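Local coordinates for protein Vv2_1132 (Vibrio vulnificus CMCP6, PDB 5Y9S) that probably regulates transcription as a tetrameric LysR-type regulator, joining a DNA-binding winged helix-turn-helix domain to an effector-binding domain, at residues 10-15 with 41-46. Numbering follows the deposited sequence.
Sequences EFKWLE and SRRIQA
Trp13 lays its indole against the backbone and side chains of Arg43 and Ala46, the closest approach being 3.4 Å from Trp13 CZ2, on the rim of the six-membered ring, to Ala46 CB. One face of the indole looks onto the Ala46 carbonyl group, with Ala46 C 4.0 Å above the plane and displaced toward the rim. At the pyrrole side, Trp13 NE1 comes 3.7 Å from Arg43 O, but that oxygen sits over the ring face and no hydrogen bond results. The opposite face is covered from within its own segment by Glu10 CB, 3.4 Å above the ring centre, so the indole is sandwiched between Glu10, in the loop leading into its own helix, and the backbone of the helix segment 41-46. With chi1 at -67°, CG stands beside the backbone N and anti to the carbonyl carbon, which swings the ring to the second helix although CB does not point there directly.

Beside the indole, Lys12 meets Arg43 through its aliphatic chain: Lys12 CD rests over one guanidinium face, 3.5 Å from Arg43 NH1. A bend at chi3 (89°) turns the ammonium aside, yet Lys12 NZ remains 4.7 Å from Arg43 NH1, a like-charge proximity that the salt bridge from Arg43 NE to Asp16 probably helps offset. Farther out, Lys12 O accepts a hydrogen bond from Arg33, and the ring of Trp50 meets Trp13 at an inclined angle.

The short helical segments cross at -105° with axes 9.6 Å apart, and 263 Å² is buried between them. Leu14 and Phe11 meanwhile pack on helix 67-90. The steep crossing of these two segments, which belong to helix 11-22 and to helix 37-51, the probable recognition helix, is consistent with the tri-helical core of LysR-type winged helix-turn-helix domains.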
# COMPACT_ATOMS: atom_id res chain seq x y z
N GLU D 10 -16.27 -1.32 5.69
CA GLU D 10 -16.13 -2.48 6.57
C GLU D 10 -15.07 -3.42 6.02
O GLU D 10 -15.13 -3.81 4.86
CB GLU D 10 -17.46 -3.20 6.74
CG GLU D 10 -18.53 -2.33 7.37
CD GLU D 10 -19.27 -3.05 8.47
OE1 GLU D 10 -18.83 -4.14 8.88
OE2 GLU D 10 -20.32 -2.51 8.91
N PHE D 11 -14.13 -3.78 6.87
CA PHE D 11 -12.97 -4.54 6.42
C PHE D 11 -13.38 -5.83 5.74
O PHE D 11 -12.79 -6.21 4.71
CB PHE D 11 -12.05 -4.80 7.62
CG PHE D 11 -11.06 -5.90 7.40
CD1 PHE D 11 -9.85 -5.64 6.78
CD2 PHE D 11 -11.32 -7.19 7.84
CE1 PHE D 11 -8.93 -6.66 6.59
CE2 PHE D 11 -10.41 -8.21 7.64
CZ PHE D 11 -9.21 -7.94 7.01
N LYS D 12 -14.39 -6.53 6.27
CA LYS D 12 -14.63 -7.87 5.72
C LYS D 12 -15.33 -7.84 4.36
O LYS D 12 -15.35 -8.87 3.68
CB LYS D 12 -15.41 -8.75 6.70
CG LYS D 12 -16.39 -8.04 7.59
CD LYS D 12 -17.00 -9.02 8.58
CE LYS D 12 -16.16 -9.12 9.87
NZ LYS D 12 -16.58 -10.26 10.76
N TRP D 13 -15.87 -6.69 3.93
CA TRP D 13 -16.34 -6.51 2.55
C TRP D 13 -15.25 -6.88 1.54
O TRP D 13 -15.54 -7.42 0.46
CB TRP D 13 -16.74 -5.05 2.31
CG TRP D 13 -17.95 -4.59 3.07
CD1 TRP D 13 -18.86 -5.38 3.73
CD2 TRP D 13 -18.39 -3.23 3.25
NE1 TRP D 13 -19.83 -4.59 4.29
CE2 TRP D 13 -19.57 -3.27 4.02
CE3 TRP D 13 -17.90 -1.99 2.84
CZ2 TRP D 13 -20.26 -2.13 4.38
CZ3 TRP D 13 -18.59 -0.85 3.20
CH2 TRP D 13 -19.77 -0.93 3.95
N LEU D 14 -13.99 -6.60 1.88
CA LEU D 14 -12.91 -6.83 0.94
C LEU D 14 -12.74 -8.31 0.65
O LEU D 14 -12.75 -8.74 -0.50
CB LEU D 14 -11.62 -6.24 1.49
CG LEU D 14 -11.74 -4.77 1.85
CD1 LEU D 14 -10.44 -4.29 2.44
CD2 LEU D 14 -12.10 -3.97 0.64
N GLU D 15 -12.58 -9.12 1.70
CA GLU D 15 -12.51 -10.57 1.46
C GLU D 15 -13.83 -11.08 0.92
O GLU D 15 -13.84 -11.98 0.07
CB GLU D 15 -12.11 -11.32 2.73
CG GLU D 15 -11.24 -10.50 3.70
CD GLU D 15 -10.89 -11.25 4.99
OE1 GLU D 15 -10.42 -12.41 4.89
OE2 GLU D 15 -11.08 -10.69 6.11
N SER D 41 -25.08 -11.72 0.99
CA SER D 41 -25.77 -10.82 0.07
C SER D 41 -25.83 -9.41 0.61
O SER D 41 -25.57 -8.44 -0.11
CB SER D 41 -27.19 -11.32 -0.19
OG SER D 41 -27.17 -12.18 -1.30
N ARG D 42 -26.20 -9.28 1.89
CA ARG D 42 -26.31 -7.96 2.50
C ARG D 42 -24.95 -7.28 2.58
O ARG D 42 -24.86 -6.05 2.44
CB ARG D 42 -26.95 -8.08 3.88
CG ARG D 42 -27.60 -6.80 4.41
CD ARG D 42 -28.59 -7.15 5.53
NE ARG D 42 -29.79 -7.80 5.03
CZ ARG D 42 -30.21 -9.02 5.38
NH1 ARG D 42 -29.51 -9.74 6.25
NH2 ARG D 42 -31.34 -9.51 4.86
N ARG D 43 -23.88 -8.06 2.76
CA ARG D 43 -22.57 -7.44 2.83
C ARG D 43 -22.16 -6.93 1.46
O ARG D 43 -21.74 -5.78 1.32
CB ARG D 43 -21.55 -8.43 3.39
CG ARG D 43 -21.89 -8.87 4.83
CD ARG D 43 -20.69 -8.92 5.76
NE ARG D 43 -19.68 -9.85 5.28
CZ ARG D 43 -19.18 -10.82 6.02
NH1 ARG D 43 -19.61 -10.95 7.26
NH2 ARG D 43 -18.25 -11.64 5.54
N ILE D 44 -22.34 -7.77 0.43
CA ILE D 44 -22.00 -7.38 -0.93
C ILE D 44 -22.78 -6.13 -1.34
O ILE D 44 -22.26 -5.23 -2.03
CB ILE D 44 -22.25 -8.56 -1.88
CG1 ILE D 44 -21.27 -9.70 -1.55
CG2 ILE D 44 -22.20 -8.13 -3.33
CD1 ILE D 44 -19.87 -9.52 -2.13
N GLN D 45 -24.03 -6.05 -0.92
CA GLN D 45 -24.85 -4.90 -1.28
C GLN D 45 -24.37 -3.64 -0.56
O GLN D 45 -24.24 -2.58 -1.18
CB GLN D 45 -26.31 -5.20 -0.97
CG GLN D 45 -27.17 -3.97 -0.75
CD GLN D 45 -28.65 -4.30 -0.73
OE1 GLN D 45 -29.08 -5.23 -0.03
NE2 GLN D 45 -29.45 -3.57 -1.50
N ALA D 46 -24.04 -3.76 0.73
CA ALA D 46 -23.48 -2.61 1.45
C ALA D 46 -22.17 -2.14 0.81
O ALA D 46 -21.93 -0.93 0.71
CB ALA D 46 -23.25 -2.96 2.91